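Local structure of gamma-hexachlorocyclohexane dehydrochlorinase (Novosphingobium barchaimii LL02, 5KVB) at residues A[42-47]-A[125-130]. The protein probably catalyses two successive 1,2-anti dehydrochlorinations that turn the pollutant lindane, by way of gamma-pentachlorocyclohexene, into 1,3,4,6-tetrachloro-1,4-cyclohexadiene. Sequence-based numbering, arbitrary orientation. Where two conformers were deposited one is given.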
ATOM      1  N   ILE A  42      18.880   7.886  -5.443  1.00  9.05           N
ATOM      2  CA  ILE A  42      18.696   6.865  -4.409  1.00  7.57           C
ATOM      3  C   ILE A  42      19.749   5.747  -4.397  1.00  4.76           C
ATOM      4  O   ILE A  42      19.670   4.847  -3.551  1.00  5.78           O
ATOM      5  CB  ILE A  42      17.302   6.195  -4.543  1.00  7.67           C
ATOM      6  CG1 ILE A  42      17.232   5.370  -5.834  1.00  7.37           C
ATOM      7  CG2 ILE A  42      16.178   7.237  -4.504  1.00 10.00           C
ATOM      8  CD1 ILE A  42      15.834   4.803  -6.171  1.00 11.31           C
ATOM      9  N   TRP A  43      20.729   5.802  -5.309  1.00  7.13           N
ATOM     10  CA  TRP A  43      21.701   4.710  -5.505  1.00  6.81           C
ATOM     11  C   TRP A  43      23.135   5.080  -5.141  1.00  5.81           C
ATOM     12  O   TRP A  43      23.638   6.114  -5.588  1.00  8.44           O
ATOM     13  CB  TRP A  43      21.731   4.253  -6.973  1.00  6.95           C
ATOM     14  CG  TRP A  43      20.405   3.956  -7.602  1.00  6.31           C
ATOM     15  CD1 TRP A  43      19.635   4.826  -8.322  1.00  8.02           C
ATOM     16  CD2 TRP A  43      19.690   2.720  -7.565  1.00  6.08           C
ATOM     17  NE1 TRP A  43      18.485   4.203  -8.745  1.00  9.11           N
ATOM     18  CE2 TRP A  43      18.486   2.911  -8.281  1.00  7.79           C
ATOM     19  CE3 TRP A  43      19.943   1.472  -6.990  1.00  6.51           C
ATOM     20  CZ2 TRP A  43      17.542   1.889  -8.452  1.00 10.14           C
ATOM     21  CZ3 TRP A  43      19.006   0.456  -7.157  1.00  7.46           C
ATOM     22  CH2 TRP A  43      17.823   0.672  -7.888  1.00  7.69           C
ATOM     23  N   TRP A  44      23.824   4.210  -4.411  1.00  6.64           N
ATOM     24  CA  TRP A  44      25.290   4.328  -4.337  1.00  6.40           C
ATOM     25  C   TRP A  44      25.875   4.061  -5.726  1.00  7.22           C
ATOM     26  O   TRP A  44      25.259   3.381  -6.546  1.00  7.81           O
ATOM     27  CB  TRP A  44      25.878   3.346  -3.320  1.00  6.72           C
ATOM     28  CG  TRP A  44      25.519   3.650  -1.898  1.00  7.61           C
ATOM     29  CD1 TRP A  44      24.879   2.823  -1.015  1.00  8.16           C
ATOM     30  CD2 TRP A  44      25.783   4.869  -1.195  1.00  8.30           C
ATOM     31  NE1 TRP A  44      24.729   3.459   0.197  1.00  7.15           N
ATOM     32  CE2 TRP A  44      25.272   4.717   0.114  1.00  7.50           C
ATOM     33  CE3 TRP A  44      26.389   6.082  -1.546  1.00 10.76           C
ATOM     34  CZ2 TRP A  44      25.347   5.731   1.069  1.00 12.05           C
ATOM     35  CZ3 TRP A  44      26.466   7.086  -0.596  1.00 11.85           C
ATOM     36  CH2 TRP A  44      25.946   6.906   0.694  1.00 10.91           C
ATOM     37  N   ASP A  45      27.067   4.584  -5.994  1.00  8.17           N
ATOM     38  CA  ASP A  45      27.646   4.419  -7.328  1.00  8.18           C
ATOM     39  C   ASP A  45      27.980   2.967  -7.659  1.00  7.28           C
ATOM     40  O   ASP A  45      28.060   2.606  -8.853  1.00  7.80           O
ATOM     41  CB  ASP A  45      28.893   5.296  -7.486  1.00  9.41           C
ATOM     42  CG  ASP A  45      28.556   6.770  -7.628  1.00 12.12           C
ATOM     43  OD1 ASP A  45      27.398   7.099  -7.955  1.00 16.18           O
ATOM     44  OD2 ASP A  45      29.462   7.606  -7.439  1.00 20.26           O
ATOM     45  N   ASP A  46      28.143   2.127  -6.632  1.00  8.16           N
ATOM     46  CA  ASP A  46      28.370   0.700  -6.849  1.00  6.97           C
ATOM     47  C   ASP A  46      27.133  -0.164  -6.571  1.00  8.49           C
ATOM     48  O   ASP A  46      27.227  -1.384  -6.486  1.00  9.56           O
ATOM     49  CB  ASP A  46      29.567   0.215  -6.010  1.00  9.19           C
ATOM     50  CG  ASP A  46      29.392   0.471  -4.519  1.00 11.84           C
ATOM     51  OD1 ASP A  46      28.594   1.360  -4.139  1.00 12.09           O
ATOM     52  OD2 ASP A  46      30.060  -0.224  -3.717  1.00 15.07           O
ATOM     53  N   ALA A  47      25.966   0.466  -6.458  1.00  8.22           N
ATOM     54  CA  ALA A  47      24.728  -0.298  -6.267  1.00  8.22           C
ATOM     55  C   ALA A  47      24.399  -1.124  -7.503  1.00  6.97           C
ATOM     56  O   ALA A  47      24.673  -0.697  -8.630  1.00  9.56           O
ATOM     57  CB  ALA A  47      23.562   0.640  -5.932  1.00  7.43           C
ATOM     58  N   GLU A 125      22.691   0.426   2.315  0.50  5.84           N
ATOM     59  CA  GLU A 125      23.891   0.615   3.123  0.50  7.06           C
ATOM     60  C   GLU A 125      23.983   2.050   3.616  0.50  6.61           C
ATOM     61  O   GLU A 125      23.612   2.986   2.902  0.50  5.65           O
ATOM     62  CB  GLU A 125      25.156   0.256   2.331  0.50  7.53           C
ATOM     63  CG  GLU A 125      25.302  -1.230   2.052  0.50 10.53           C
ATOM     64  CD  GLU A 125      26.655  -1.594   1.459  0.50 13.92           C
ATOM     65  OE1 GLU A 125      27.487  -0.684   1.247  0.50 14.55           O
ATOM     66  OE2 GLU A 125      26.886  -2.798   1.215  0.50 16.85           O
ATOM     67  N   ARG A 126      24.388   2.265   4.909  0.59  6.58           N
ATOM     68  CA  ARG A 126      24.685   3.589   5.435  0.59  8.23           C
ATOM     69  C   ARG A 126      26.186   3.855   5.330  0.59  7.22           C
ATOM     70  O   ARG A 126      27.001   3.082   5.837  0.59 10.01           O
ATOM     71  CB  ARG A 126      24.209   3.722   6.885  0.59  9.23           C
ATOM     72  CG  ARG A 126      24.610   5.034   7.538  0.59  9.32           C
ATOM     73  CD  ARG A 126      23.660   5.409   8.665  0.59  8.89           C
ATOM     74  NE  ARG A 126      23.572   4.376   9.690  0.59  7.16           N
ATOM     75  CZ  ARG A 126      22.839   4.496  10.795  0.59  7.45           C
ATOM     76  NH1 ARG A 126      22.138   5.606  11.008  0.59  6.56           N
ATOM     77  NH2 ARG A 126      22.802   3.514  11.682  0.59  9.20           N
ATOM     78  N   ARG A 127      26.532   4.946   4.654  1.00  9.00           N
ATOM     79  CA  ARG A 127      27.927   5.342   4.454  1.00  9.54           C
ATOM     80  C   ARG A 127      28.077   6.799   4.837  1.00 10.93           C
ATOM     81  O   ARG A 127      27.340   7.650   4.341  1.00 11.07           O
ATOM     82  CB  ARG A 127      28.352   5.128   3.003  1.00  8.77           C
ATOM     83  CG  ARG A 127      28.237   3.694   2.545  1.00 11.02           C
ATOM     84  CD  ARG A 127      28.684   3.550   1.097  1.00 10.64           C
ATOM     85  NE  ARG A 127      28.406   2.215   0.568  1.00 11.81           N
ATOM     86  CZ  ARG A 127      28.533   1.869  -0.712  1.00 10.56           C
ATOM     87  NH1 ARG A 127      28.942   2.756  -1.610  1.00 11.12           N
ATOM     88  NH2 ARG A 127      28.249   0.628  -1.088  1.00 16.96           N
ATOM     89  N   ASP A 128      29.036   7.076   5.725  1.00 13.26           N
ATOM     90  CA  ASP A 128      29.198   8.393   6.334  1.00 15.93           C
ATOM     91  C   ASP A 128      27.853   8.977   6.776  1.00 12.48           C
ATOM     92  O   ASP A 128      27.552  10.143   6.529  1.00 15.78           O
ATOM     93  CB  ASP A 128      29.917   9.341   5.373  1.00 16.10           C
ATOM     94  CG  ASP A 128      31.406   9.064   5.299  1.00 25.56           C
ATOM     95  OD1 ASP A 128      31.966   8.558   6.296  1.00 35.10           O
ATOM     96  OD2 ASP A 128      32.016   9.344   4.248  1.00 34.21           O
ATOM     97  N   GLY A 129      27.037   8.136   7.409  1.00 10.69           N
ATOM     98  CA  GLY A 129      25.793   8.584   8.005  1.00 12.40           C
ATOM     99  C   GLY A 129      24.559   8.622   7.115  1.00 15.32           C
ATOM    100  O   GLY A 129      23.461   8.856   7.603  1.00 18.20           O
ATOM    101  N   VAL A 130      24.738   8.390   5.816  1.00  8.71           N
ATOM    102  CA  VAL A 130      23.671   8.531   4.825  1.00 10.93           C
ATOM    103  C   VAL A 130      23.250   7.166   4.274  1.00  7.95           C
ATOM    104  O   VAL A 130      24.109   6.333   3.972  1.00  9.35           O
ATOM    105  CB  VAL A 130      24.138   9.438   3.659  1.00 11.84           C
ATOM    106  CG1 VAL A 130      23.087   9.521   2.553  1.00 11.28           C
ATOM    107  CG2 VAL A 130      24.478  10.826   4.174  1.00 16.03           C
TER
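Arg127 lies lengthwise over one face of the Trp44 indole, a worked example of an arginine serving as both apolar cover and charged partner. Its CB starts above the far rim of the six-membered ring, 3.6 Å from Trp44 CZ2, and CG follows over the same edge. With the chain extended from CG to NE (chi3 -172°), CD arrives over the middle of the benzo ring as a CH-pi contact, 3.9 Å from its centroid. CZ then sits over the pyrrole ring in a cation-pi contact, the guanidinium stacked on the indole, planes 10° apart. In this SnoaL-like domain of the NTF2 clan, the pair joins the type I turn Trp44–Ala47, which leads into strand 47-51, to the hairpin between strands 113-127 and 130-145. The tip centres a salt-bridge network: NH1 and NH2 hydrogen-bond end-on to the syn side of Asp46 OD1, NH1 at 2.9 Å, the carboxylate turned 59° to the guanidinium plane, while NE and NH2 hydrogen-bond side-on to Glu125 OE1, which lies in that plane. With an alanine in place of Arg127, the indole face is likely to lose this layer and the Asp46 and Glu125 carboxylates the guanidinium they share. At the ring edge, Trp44 NE1 donates to Glu125 O, 3.0 Å away in the indole plane, though the N-H comes from above the carbonyl plane; Val130 O approaches CZ2 near the ring plane.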